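Local coordinates for protein endo-1,4-beta-xylanase (Pseudoalteromonas haloplanktis, PDB 1H12) that hydrolyses xylan as a cold-adapted family 8 glycoside hydrolase, cutting internal beta-1,4 linkages of the polysaccharide chain, at residues R18-A21 against Q22-K26; G290-A293 against H294-A298. All coordinates share one frame; numbering follows the deposited sequence.

Both interactions are local: each lies on one helix and includes its C-terminal end, where a glycine of positive phi follows. Interaction 1 (18-26) spans the short helix 20-23 from cap to cap, its centre about 22 Å from that of the chain, and is partly buried; its character is ionic, with a bidentate salt bridge and side-chain capping. Interaction 2 (290-298) closes the longer helix 283-296, its centre about 15 Å from that of the chain, and is almost wholly buried; backbone bonds and small apolar contacts prevail within it, while the buried Asp292 finds its charged partner outside the two segments. The two meet directly, Arg18 N lying 2.9 Å from His294 NE2 in a probable hydrogen bond.

Interaction 1 of 2, residues R18-A21 against Q22-K26; sequences RNLA and QEMGK
A side-on, two-pronged salt bridge reaches across the start of a helix of barely one turn: Arg18 NE meets Glu23 OE2 at 2.9 Å and Arg18 NH2 meets Glu23 OE1 at 2.8 Å. The guanidinium and carboxylate planes differ by only 7°, and both oxygens are approached on their syn sides. A bend at chi3 turns the arginine's edge onto the acid, which comes in on an extended chain. A water links Glu23 OE2 to Asn19 N, while Glu23 OE1 also accepts from Asn3 N. Replacing Arg18 by an alanine would probably leave the Glu23 carboxylate without its counter-charge and freer to turn.

Asn19 is the N-cap. With CG anti to the backbone N (chi1 -175°), its OD1 accepts from Gln22 N at 3.1 Å, though the donor stands 62° out of the carbonyl plane, away from either lone pair. Glu23 N bonds Asn19 O at 3.0 Å. At the other end a Schellman motif closes the helix: Lys26 N reaches Ala21 O at 3.0 Å and Gly25 N reaches Gln22 O at 2.9 Å, with Gly25 at positive phi. Leu20 CD1 lies 4.1 Å from Met24 CG; the two side chains lie side by side, and both touch Phe365 of helix 358-369. Arg18's two nitrogens, Asn3 N and the water together grip both Glu23 oxygens, which probably fixes the carboxylate's rotation and keeps it charged.

Interaction 2 of 2, residues G290-A293 against H294-A298; sequences GLDA and HLMGA
Successive i to i+4 backbone bonds join 290-293 to 294-298 as the last turns of helix 283-296. His294 N to Gly290 O and Leu295 N to Leu291 O are both 2.9 Å, the latter nearly straight, and Met296 N reaches Asp292 O at 2.8 Å. The series then fades: Gly297 N to Ala293 O is a weak bond, with an angle of only 130° at the hydrogen. Gly297 leaves helical geometry at phi 108°, where a side chain would press on the preceding carbonyl oxygen. Its own carbonyl folds back, and Ala293 CA makes a CA-H...O contact with Gly297 O at 3.5 Å.

That reversal brings Ala298 CB to 3.9 Å from Ala293 CB, methyl against methyl. A water donates to both Asp292 OD1 and Gly297 O, bridging the acid to the turn. The other carboxylate oxygen, Asp292 OD2, comes within 4.0 Å of Met296 CB where the two side chains cross at a slant. With CG anti to the backbone N (chi1 -166°), Asp292 offers OD2 to a salt bridge with Arg233 and OD1 to a hydrogen bond from His302, so this buried carboxylate is well satisfied and probably held ionised. Leu291 CD2 lies 4.4 Å from Leu295 CG, a loose apolar approach.

Met296 and Asp292 pack on Ala207 of helix 206-215, and Ala293 and Ala298 on His302 and Lys303, respectively, of helix 300-318. Leu295 meets Tyr17 and Phe399 in loops, so the helix end contacts helices 206-215 and 300-318 and loops from near both ends of the chain.

Interaction 1 of 2, residues R18-A21 against Q22-K26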
loop_
_atom_site.group_PDB
_atom_site.type_symbol
_atom_site.label_atom_id
_atom_site.label_comp_id
_atom_site.label_asym_id
_atom_site.label_seq_id
_atom_site.Cartn_x
_atom_site.Cartn_y
_atom_site.Cartn_z
ATOM N N ARG A 18 14.410 12.160 2.970
ATOM C CA ARG A 18 14.474 12.852 1.706
ATOM C C ARG A 18 13.162 13.528 1.427
ATOM O O ARG A 18 12.075 13.055 1.814
ATOM C CB ARG A 18 14.761 11.897 0.559
ATOM C CG ARG A 18 16.113 11.251 0.622
ATOM C CD ARG A 18 16.345 10.190 -0.449
ATOM N NE ARG A 18 16.293 10.761 -1.789
ATOM C CZ ARG A 18 16.456 10.045 -2.897
ATOM N NH1 ARG A 18 16.584 8.732 -2.807
ATOM N NH2 ARG A 18 16.467 10.616 -4.079
ATOM N N ASN A 19 13.256 14.649 0.718
ATOM C CA ASN A 19 12.134 15.350 0.111
ATOM C C ASN A 19 12.358 15.326 -1.376
ATOM O O ASN A 19 13.058 16.180 -1.943
ATOM C CB ASN A 19 12.040 16.785 0.663
ATOM C CG ASN A 19 10.825 17.542 0.160
ATOM O OD1 ASN A 19 10.266 17.240 -0.888
ATOM N ND2 ASN A 19 10.408 18.570 0.932
ATOM N N LEU A 20 11.841 14.292 -2.030
ATOM C CA LEU A 20 12.072 14.065 -3.450
ATOM C C LEU A 20 11.593 15.225 -4.284
ATOM O O LEU A 20 12.285 15.653 -5.228
ATOM C CB LEU A 20 11.460 12.748 -3.904
ATOM C CG LEU A 20 11.618 12.426 -5.359
ATOM C CD1 LEU A 20 13.060 12.274 -5.794
ATOM C CD2 LEU A 20 10.892 11.081 -5.667
ATOM N N ALA A 21 10.439 15.782 -3.972
ATOM C CA ALA A 21 9.929 16.907 -4.710
ATOM C C ALA A 21 10.878 18.105 -4.646
ATOM O O ALA A 21 11.053 18.804 -5.649
ATOM C CB ALA A 21 8.546 17.294 -4.224
ATOM N N GLN A 22 11.479 18.312 -3.490
ATOM C CA GLN A 22 12.456 19.404 -3.344
ATOM C C GLN A 22 13.694 19.116 -4.160
ATOM O O GLN A 22 14.245 20.021 -4.814
ATOM C CB GLN A 22 12.802 19.575 -1.873
ATOM C CG GLN A 22 13.693 20.735 -1.574
ATOM C CD GLN A 22 13.852 20.830 -0.038
ATOM O OE1 GLN A 22 14.414 19.951 0.614
ATOM N NE2 GLN A 22 13.258 21.842 0.535
ATOM N N GLU A 23 14.189 17.881 -4.125
ATOM C CA GLU A 23 15.306 17.502 -4.978
ATOM C C GLU A 23 15.020 17.807 -6.436
ATOM O O GLU A 23 15.934 18.232 -7.191
ATOM C CB GLU A 23 15.635 16.000 -4.831
ATOM C CG GLU A 23 16.114 15.601 -3.456
ATOM C CD GLU A 23 16.433 14.129 -3.312
ATOM O OE1 GLU A 23 16.596 13.441 -4.359
ATOM O OE2 GLU A 23 16.535 13.654 -2.131
ATOM N N MET A 24 13.782 17.640 -6.855
ATOM C CA MET A 24 13.368 17.808 -8.225
ATOM C C MET A 24 13.037 19.279 -8.523
ATOM O O MET A 24 12.545 19.574 -9.582
ATOM C CB MET A 24 12.145 16.914 -8.523
ATOM C CG MET A 24 12.479 15.434 -8.413
ATOM S SD MET A 24 13.867 14.903 -9.456
ATOM C CE MET A 24 13.248 15.051 -10.942
ATOM N N GLY A 25 13.281 20.154 -7.587
ATOM C CA GLY A 25 13.136 21.608 -7.832
ATOM C C GLY A 25 11.756 22.156 -7.737
ATOM O O GLY A 25 11.480 23.291 -8.209
ATOM N N LYS A 26 10.831 21.406 -7.111
ATOM C CA LYS A 26 9.485 21.856 -7.026
ATOM C C LYS A 26 9.289 22.842 -5.886
ATOM O O LYS A 26 10.039 22.853 -4.912
ATOM C CB LYS A 26 8.512 20.651 -6.856
ATOM C CG LYS A 26 8.640 19.688 -7.964
ATOM C CD LYS A 26 8.665 20.287 -9.380
ATOM C CE LYS A 26 8.785 19.228 -10.459
ATOM N NZ LYS A 26 8.980 19.858 -11.848
HETATM O O HOH W 1 15.968 15.300 -0.074
#

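Interaction 2 of 2, residues G290-A293 against H294-A298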
loop_
_atom_site.group_PDB
_atom_site.type_symbol
_atom_site.label_atom_id
_atom_site.label_comp_id
_atom_site.label_asym_id
_atom_site.label_seq_id
_atom_site.Cartn_x
_atom_site.Cartn_y
_atom_site.Cartn_z
ATOM N N GLY A 290 10.805 1.372 -3.230
ATOM C CA GLY A 290 11.227 2.755 -2.944
ATOM C C GLY A 290 11.075 3.095 -1.462
ATOM O O GLY A 290 11.960 3.698 -0.852
ATOM N N LEU A 291 9.911 2.766 -0.886
ATOM C CA LEU A 291 9.675 2.969 0.514
ATOM C C LEU A 291 10.783 2.314 1.352
ATOM O O LEU A 291 11.367 2.929 2.235
ATOM C CB LEU A 291 8.267 2.450 0.867
ATOM C CG LEU A 291 7.773 2.570 2.273
ATOM C CD1 LEU A 291 6.272 2.238 2.278
ATOM C CD2 LEU A 291 8.477 1.701 3.294
ATOM N N ASP A 292 11.050 1.046 1.061
ATOM C CA ASP A 292 12.025 0.302 1.815
ATOM C C ASP A 292 13.412 0.921 1.678
ATOM O O ASP A 292 14.168 1.028 2.674
ATOM C CB ASP A 292 12.039 -1.147 1.437
ATOM C CG ASP A 292 12.797 -1.981 2.441
ATOM O OD1 ASP A 292 13.861 -2.567 2.086
ATOM O OD2 ASP A 292 12.349 -2.051 3.602
ATOM N N ALA A 293 13.781 1.287 0.457
ATOM C CA ALA A 293 15.074 1.912 0.261
ATOM C C ALA A 293 15.212 3.203 1.073
ATOM O O ALA A 293 16.231 3.471 1.687
ATOM C CB ALA A 293 15.283 2.192 -1.227
ATOM N N HIS A 294 14.180 4.043 1.022
ATOM C CA HIS A 294 14.185 5.315 1.740
ATOM C C HIS A 294 14.276 5.086 3.232
ATOM O O HIS A 294 15.129 5.666 3.934
ATOM C CB HIS A 294 12.918 6.102 1.385
ATOM C CG HIS A 294 12.905 7.475 1.940
ATOM N ND1 HIS A 294 11.742 8.185 2.145
ATOM C CD2 HIS A 294 13.910 8.305 2.315
ATOM C CE1 HIS A 294 12.051 9.391 2.623
ATOM N NE2 HIS A 294 13.372 9.494 2.742
ATOM N N LEU A 295 13.389 4.248 3.774
ATOM C CA LEU A 295 13.284 4.082 5.218
ATOM C C LEU A 295 14.387 3.221 5.800
ATOM O O LEU A 295 14.799 3.507 6.933
ATOM C CB LEU A 295 11.902 3.495 5.570
ATOM C CG LEU A 295 10.798 4.498 5.773
ATOM C CD1 LEU A 295 10.953 5.265 7.096
ATOM C CD2 LEU A 295 10.647 5.472 4.603
ATOM N N MET A 296 14.812 2.162 5.125
ATOM C CA MET A 296 15.747 1.200 5.667
ATOM C C MET A 296 17.074 1.110 4.912
ATOM O O MET A 296 17.959 0.372 5.398
ATOM C CB MET A 296 15.120 -0.154 5.784
ATOM C CG MET A 296 14.134 -0.244 6.883
ATOM S SD MET A 296 14.520 0.127 8.420
ATOM C CE MET A 296 15.159 -0.216 8.626
ATOM N N GLY A 297 17.234 1.853 3.828
ATOM C CA GLY A 297 18.495 1.931 3.100
ATOM C C GLY A 297 18.431 1.212 1.762
ATOM O O GLY A 297 17.800 0.172 1.610
ATOM N N ALA A 298 19.062 1.819 0.755
ATOM C CA ALA A 298 19.073 1.273 -0.583
ATOM C C ALA A 298 20.226 0.306 -0.747
ATOM O O ALA A 298 21.398 0.663 -0.515
ATOM C CB ALA A 298 19.198 2.390 -1.587
HETATM O O HOH W 2 16.477 -1.752 3.064
#